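Long-range contacts in putative NADH Oxidase (Clostridium acetobutylicum, PDB 3E10), which binds flavin mononucleotide and probably acts as an FMN-dependent oxidoreductase of the nitroreductase family: residues 12-17 with 64-69; 52-57 with 71-76. One frame throughout, in Å; residues are numbered along the deposited sequence. Where two conformers were deposited one is given.

Contact 1: 12-17 with 64-69; sequences RNYKGK and ANSLKT. With FMN (flavin mononucleotide), chain L.
Thr69 meets the backbone of 12-17 with its hydroxyl: Tyr14 N donates to Thr69 OG1 at 3.2 Å, with a bent N-H...O angle of 147°. Chi1 of Thr69 (64°) sets OG1 between its own N and carbonyl carbon, where it faces Tyr14, while CG2 turns to Asn13 OD1; Asn13 ND2 is hydrogen-bonded to Asn149 OD1. A water 2.7 Å from Thr69 OG1 bridges to Asn65 O and, weakly, to Arg12 O, so the hydroxyl has two polar partners. Further along the same ring edge, Ser66 O lies in the ring plane, 3.3 Å from Tyr14 CE2, and Tyr14 OH touches Ser66 CB. Both Tyr14 OH and Ser66 OG are hydrogen-bonded to Ser143 OG, which ties the buried ends of the pair together. These two loops border the FMN pocket of the nitroreductase fold, and Arg12 carries the contact into it. Its chain runs extended from CG to NE and leads away from 64-69 to the pyrimidine edge of the flavin. There Arg12 NE donates to FMN O2 at 2.7 Å, and Arg12 NH2 reaches FMN N1 at 3.1 Å, nearly straight at 169° and in the guanidinium plane. This two-point grip fixes the guanidinium rotation and would probably stabilise negative charge at N1-C2=O2 of a reduced flavin. At the backbone, Arg12 O receives a CA-H...O contact from Ser66 CA at 3.3 Å.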
# COMPACT_ATOMS: atom_id res chain seq x y z
N ARG B 12 -9.25 -0.50 16.59
CA ARG B 12 -9.90 -1.81 16.67
C ARG B 12 -11.17 -1.86 17.49
O ARG B 12 -11.74 -2.93 17.68
CB ARG B 12 -8.90 -2.83 17.20
CG ARG B 12 -7.68 -3.00 16.29
CD ARG B 12 -6.74 -4.07 16.83
NE ARG B 12 -5.67 -4.39 15.90
CZ ARG B 12 -4.46 -3.83 15.90
NH1 ARG B 12 -4.11 -2.92 16.80
NH2 ARG B 12 -3.57 -4.20 14.99
N ASN B 13 -11.65 -0.67 17.89
CA ASN B 13 -12.82 -0.57 18.75
C ASN B 13 -13.53 0.72 18.36
O ASN B 13 -12.87 1.74 18.22
CB ASN B 13 -12.33 -0.56 20.20
CG ASN B 13 -13.45 -0.67 21.20
OD1 ASN B 13 -14.49 -1.27 20.94
ND2 ASN B 13 -13.22 -0.09 22.38
N TYR B 14 -14.85 0.66 18.19
CA TYR B 14 -15.61 1.75 17.61
C TYR B 14 -16.86 2.07 18.39
O TYR B 14 -17.46 1.22 19.08
CB TYR B 14 -16.05 1.41 16.16
CG TYR B 14 -14.93 0.79 15.37
CD1 TYR B 14 -13.92 1.58 14.84
CD2 TYR B 14 -14.85 -0.58 15.20
CE1 TYR B 14 -12.85 1.01 14.17
CE2 TYR B 14 -13.80 -1.15 14.55
CZ TYR B 14 -12.80 -0.37 14.02
OH TYR B 14 -11.77 -1.02 13.34
N LYS B 15 -17.25 3.32 18.25
CA LYS B 15 -18.57 3.81 18.66
C LYS B 15 -19.67 3.16 17.83
O LYS B 15 -19.42 2.60 16.77
CB LYS B 15 -18.63 5.33 18.49
CG LYS B 15 -17.57 6.06 19.31
CD LYS B 15 -17.70 7.55 19.28
CE LYS B 15 -16.89 8.19 20.42
NZ LYS B 15 -16.63 9.64 20.21
N GLY B 16 -20.91 3.30 18.28
CA GLY B 16 -22.04 2.77 17.50
C GLY B 16 -22.43 3.62 16.30
O GLY B 16 -23.12 3.14 15.41
N LYS B 17 -22.01 4.88 16.29
CA LYS B 17 -22.36 5.84 15.27
C LYS B 17 -22.08 5.28 13.87
O LYS B 17 -20.99 4.80 13.60
CB LYS B 17 -21.55 7.13 15.48
CG LYS B 17 -21.77 8.22 14.44
CD LYS B 17 -21.06 9.53 14.82
CE LYS B 17 -21.42 10.65 13.83
NZ LYS B 17 -22.90 10.94 13.73
N ALA B 64 -9.91 -10.70 13.86
CA ALA B 64 -10.90 -9.82 13.26
C ALA B 64 -11.97 -9.36 14.26
O ALA B 64 -13.07 -9.00 13.86
CB ALA B 64 -11.56 -10.51 12.08
N ASN B 65 -11.63 -9.38 15.55
CA ASN B 65 -12.60 -9.02 16.56
C ASN B 65 -13.05 -7.58 16.51
O ASN B 65 -14.10 -7.22 17.07
CB ASN B 65 -12.10 -9.42 17.95
CG ASN B 65 -12.14 -10.91 18.17
OD1 ASN B 65 -12.95 -11.63 17.57
ND2 ASN B 65 -11.27 -11.41 19.05
N SER B 66 -12.29 -6.72 15.83
CA SER B 66 -12.73 -5.34 15.62
C SER B 66 -14.10 -5.26 14.95
O SER B 66 -14.83 -4.28 15.12
CB SER B 66 -11.70 -4.57 14.80
OG SER B 66 -11.49 -5.17 13.54
N LEU B 67 -14.44 -6.27 14.16
CA LEU B 67 -15.69 -6.24 13.44
C LEU B 67 -16.88 -6.34 14.39
O LEU B 67 -18.00 -5.97 14.03
CB LEU B 67 -15.74 -7.37 12.41
CG LEU B 67 -14.83 -7.14 11.19
CD1 LEU B 67 -14.60 -8.44 10.43
CD2 LEU B 67 -15.47 -6.05 10.31
N LYS B 68 -16.66 -6.81 15.60
CA LYS B 68 -17.78 -6.96 16.53
C LYS B 68 -18.39 -5.64 16.98
O LYS B 68 -19.54 -5.60 17.42
CB LYS B 68 -17.37 -7.79 17.75
CG LYS B 68 -16.97 -9.22 17.37
CD LYS B 68 -16.67 -10.05 18.58
CE LYS B 68 -16.28 -11.46 18.21
NZ LYS B 68 -17.27 -12.13 17.30
N THR B 69 -17.62 -4.56 16.87
CA THR B 69 -18.16 -3.21 17.15
C THR B 69 -18.23 -2.29 15.94
O THR B 69 -18.78 -1.19 16.02
CB THR B 69 -17.42 -2.50 18.30
OG1 THR B 69 -16.06 -2.27 17.91
CG2 THR B 69 -17.46 -3.33 19.63
N1 FMN L . -4.44 -6.05 12.69
C2 FMN L . -5.36 -6.87 13.28
O2 FMN L . -5.86 -6.55 14.37
N3 FMN L . -5.74 -8.02 12.65
C4 FMN L . -5.16 -8.45 11.47
O4 FMN L . -5.55 -9.51 10.92
C4A FMN L . -4.24 -7.61 10.86
N5 FMN L . -3.70 -7.97 9.65
C5A FMN L . -2.82 -7.09 9.03
C6 FMN L . -2.28 -7.46 7.80
C7 FMN L . -1.39 -6.62 7.12
C7M FMN L . -0.89 -6.99 5.77
C8 FMN L . -1.07 -5.38 7.69
C8M FMN L . -0.29 -4.34 6.88
C9 FMN L . -1.61 -5.02 8.93
C9A FMN L . -2.47 -5.87 9.62
N10 FMN L . -3.00 -5.54 10.87
C10 FMN L . -3.92 -6.39 11.48
C1' FMN L . -2.67 -4.24 11.48
C2' FMN L . -1.27 -4.30 12.11
O2' FMN L . -1.25 -5.08 13.31
C3' FMN L . -0.81 -2.88 12.44
O3' FMN L . -0.64 -2.18 11.22
C4' FMN L . 0.49 -2.82 13.28
O4' FMN L . 0.27 -3.33 14.59
C5' FMN L . 1.07 -1.41 13.40
O5' FMN L . 0.17 -0.51 14.05
P FMN L . -0.40 0.76 13.26
O1P FMN L . 0.78 1.52 12.71
O2P FMN L . -1.27 0.28 12.15
O3P FMN L . -1.14 1.54 14.32
O HOH W 1 -14.67 -4.50 18.58

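Contact 2: 52-57 with 71-76; sequences ENIDKL and PLAIVL. With EDO (1,2-ethanediol), chain O.
Ile54 rests a methyl against backbone instead of another side chain: its CD1 lies 3.7 Å from Pro71 O, at the start of the strand, and also approaches Leu72 N. Further back along the same side chain, Ile54 CG1 is 4.4 Å from Ala73 CB. One turn on, Leu57 has its CG anti to the backbone N, and chi1 -178° with chi2 64° brings CD2 to the strand. Leu57 CD2 touches two residues of the same strand face, Ala73 CB at 3.9 Å and Val75 CG2 at 4.1 Å, and the leucine and valine side chains cross obliquely. The small Ala73 thus receives both helix side chains, and no hydrogen bond joins the two segments. On a different side of the helix, Asn53 O accepts a hydrogen bond from an ethanediol, probably a crystallisation additive. The axes of the short segments 52-57 and 72-76 approach to 9.0 Å at an angle of 58°. Leu48 and Val141 of the flanking strands extend the apolar surface, and helix 21-32 packs against Leu72 and Ile74 on the other face, giving the helix-covered antiparallel sheet of the alpha+beta fold of the nitroreductase family.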
# COMPACT_ATOMS: atom_id res chain seq x y z
N GLU B 52 -25.62 -7.60 11.80
CA GLU B 52 -25.58 -9.05 11.89
C GLU B 52 -24.55 -9.67 10.92
O GLU B 52 -23.81 -10.60 11.28
CB GLU B 52 -26.95 -9.64 11.59
CG GLU B 52 -27.00 -11.13 11.72
N ASN B 53 -24.50 -9.15 9.70
CA ASN B 53 -23.51 -9.66 8.73
C ASN B 53 -22.08 -9.28 9.11
O ASN B 53 -21.16 -10.07 8.92
CB ASN B 53 -23.83 -9.18 7.33
CG ASN B 53 -25.10 -9.81 6.78
OD1 ASN B 53 -25.58 -10.81 7.31
ND2 ASN B 53 -25.64 -9.24 5.71
N ILE B 54 -21.90 -8.08 9.64
CA ILE B 54 -20.58 -7.63 10.10
C ILE B 54 -20.09 -8.52 11.25
O ILE B 54 -18.94 -8.98 11.28
CB ILE B 54 -20.57 -6.15 10.47
CG1 ILE B 54 -20.89 -5.26 9.27
CG2 ILE B 54 -19.22 -5.72 11.06
CD1 ILE B 54 -21.23 -3.77 9.66
N ASP B 55 -20.97 -8.82 12.20
CA ASP B 55 -20.59 -9.67 13.32
C ASP B 55 -20.23 -11.09 12.83
O ASP B 55 -19.26 -11.71 13.30
CB ASP B 55 -21.72 -9.69 14.36
CG ASP B 55 -21.25 -10.13 15.73
OD1 ASP B 55 -20.59 -9.34 16.44
OD2 ASP B 55 -21.55 -11.27 16.11
N LYS B 56 -21.00 -11.61 11.89
CA LYS B 56 -20.72 -12.90 11.29
C LYS B 56 -19.34 -12.89 10.65
O LYS B 56 -18.58 -13.86 10.74
CB LYS B 56 -21.78 -13.23 10.23
CG LYS B 56 -21.55 -14.52 9.45
CD LYS B 56 -22.60 -14.73 8.37
CE LYS B 56 -22.29 -15.95 7.52
NZ LYS B 56 -23.47 -16.34 6.70
N LEU B 57 -19.04 -11.79 9.98
CA LEU B 57 -17.79 -11.64 9.25
C LEU B 57 -16.58 -11.69 10.18
O LEU B 57 -15.49 -12.15 9.78
CB LEU B 57 -17.85 -10.34 8.43
CG LEU B 57 -16.66 -10.01 7.54
CD1 LEU B 57 -16.46 -11.03 6.42
CD2 LEU B 57 -16.84 -8.57 6.99
N PRO B 71 -19.32 -0.34 12.75
CA PRO B 71 -20.51 -0.07 11.97
C PRO B 71 -20.36 -0.18 10.46
O PRO B 71 -21.35 -0.06 9.73
CB PRO B 71 -20.80 1.39 12.30
CG PRO B 71 -19.41 1.98 12.48
CD PRO B 71 -18.72 0.91 13.25
N LEU B 72 -19.12 -0.38 10.00
CA LEU B 72 -18.84 -0.49 8.59
C LEU B 72 -17.72 -1.50 8.39
O LEU B 72 -16.75 -1.50 9.15
CB LEU B 72 -18.35 0.86 8.02
CG LEU B 72 -17.95 0.94 6.55
CD1 LEU B 72 -19.12 0.66 5.64
CD2 LEU B 72 -17.37 2.32 6.25
N ALA B 73 -17.89 -2.35 7.40
CA ALA B 73 -16.78 -3.20 6.93
C ALA B 73 -16.67 -3.10 5.43
O ALA B 73 -17.70 -3.02 4.72
CB ALA B 73 -17.02 -4.68 7.33
N ILE B 74 -15.44 -3.10 4.92
CA ILE B 74 -15.20 -3.10 3.47
C ILE B 74 -14.33 -4.32 3.17
O ILE B 74 -13.20 -4.43 3.66
CB ILE B 74 -14.52 -1.80 2.97
CG1 ILE B 74 -15.30 -0.57 3.44
CG2 ILE B 74 -14.39 -1.85 1.41
CD1 ILE B 74 -14.59 0.81 3.15
N VAL B 75 -14.89 -5.25 2.39
CA VAL B 75 -14.14 -6.42 1.94
C VAL B 75 -13.46 -6.07 0.60
O VAL B 75 -14.14 -5.68 -0.34
CB VAL B 75 -15.02 -7.67 1.79
CG1 VAL B 75 -14.19 -8.94 1.45
CG2 VAL B 75 -15.86 -7.92 3.06
N LEU B 76 -12.14 -6.22 0.55
CA LEU B 76 -11.35 -5.95 -0.65
C LEU B 76 -11.11 -7.29 -1.34
O LEU B 76 -10.65 -8.24 -0.72
CB LEU B 76 -10.01 -5.31 -0.29
CG LEU B 76 -10.02 -3.78 -0.17
CD1 LEU B 76 -10.87 -3.32 0.98
CD2 LEU B 76 -8.58 -3.25 -0.04
C1 EDO O . -20.74 -11.75 5.94
O1 EDO O . -21.08 -12.23 7.23
C2 EDO O . -21.62 -12.45 4.91
O2 EDO O . -22.85 -11.74 4.84

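How the contacts relate
The segments alternate along the chain, in the order 12-17, 52-57, 64-69 and 71-76, so the two contacts interlock, with centres about 10 Å apart on the same side of the chain's centre. The loop that follows helix 51-57 supplies 64-69 to contact 1 and then runs directly into strand 72-79 of contact 2. Leu67 joins them: its O lies 3.2 Å from Ile54 CG2, and its CD2 packs 3.6 Å from Ala73 CB. Lys17 O also meets Pro71 CG at 3.4 Å. Contact 1 borders the flavin site through Arg12, whereas contact 2 lies in the adjoining core, where the helix packs on an inner strand of the antiparallel sheet.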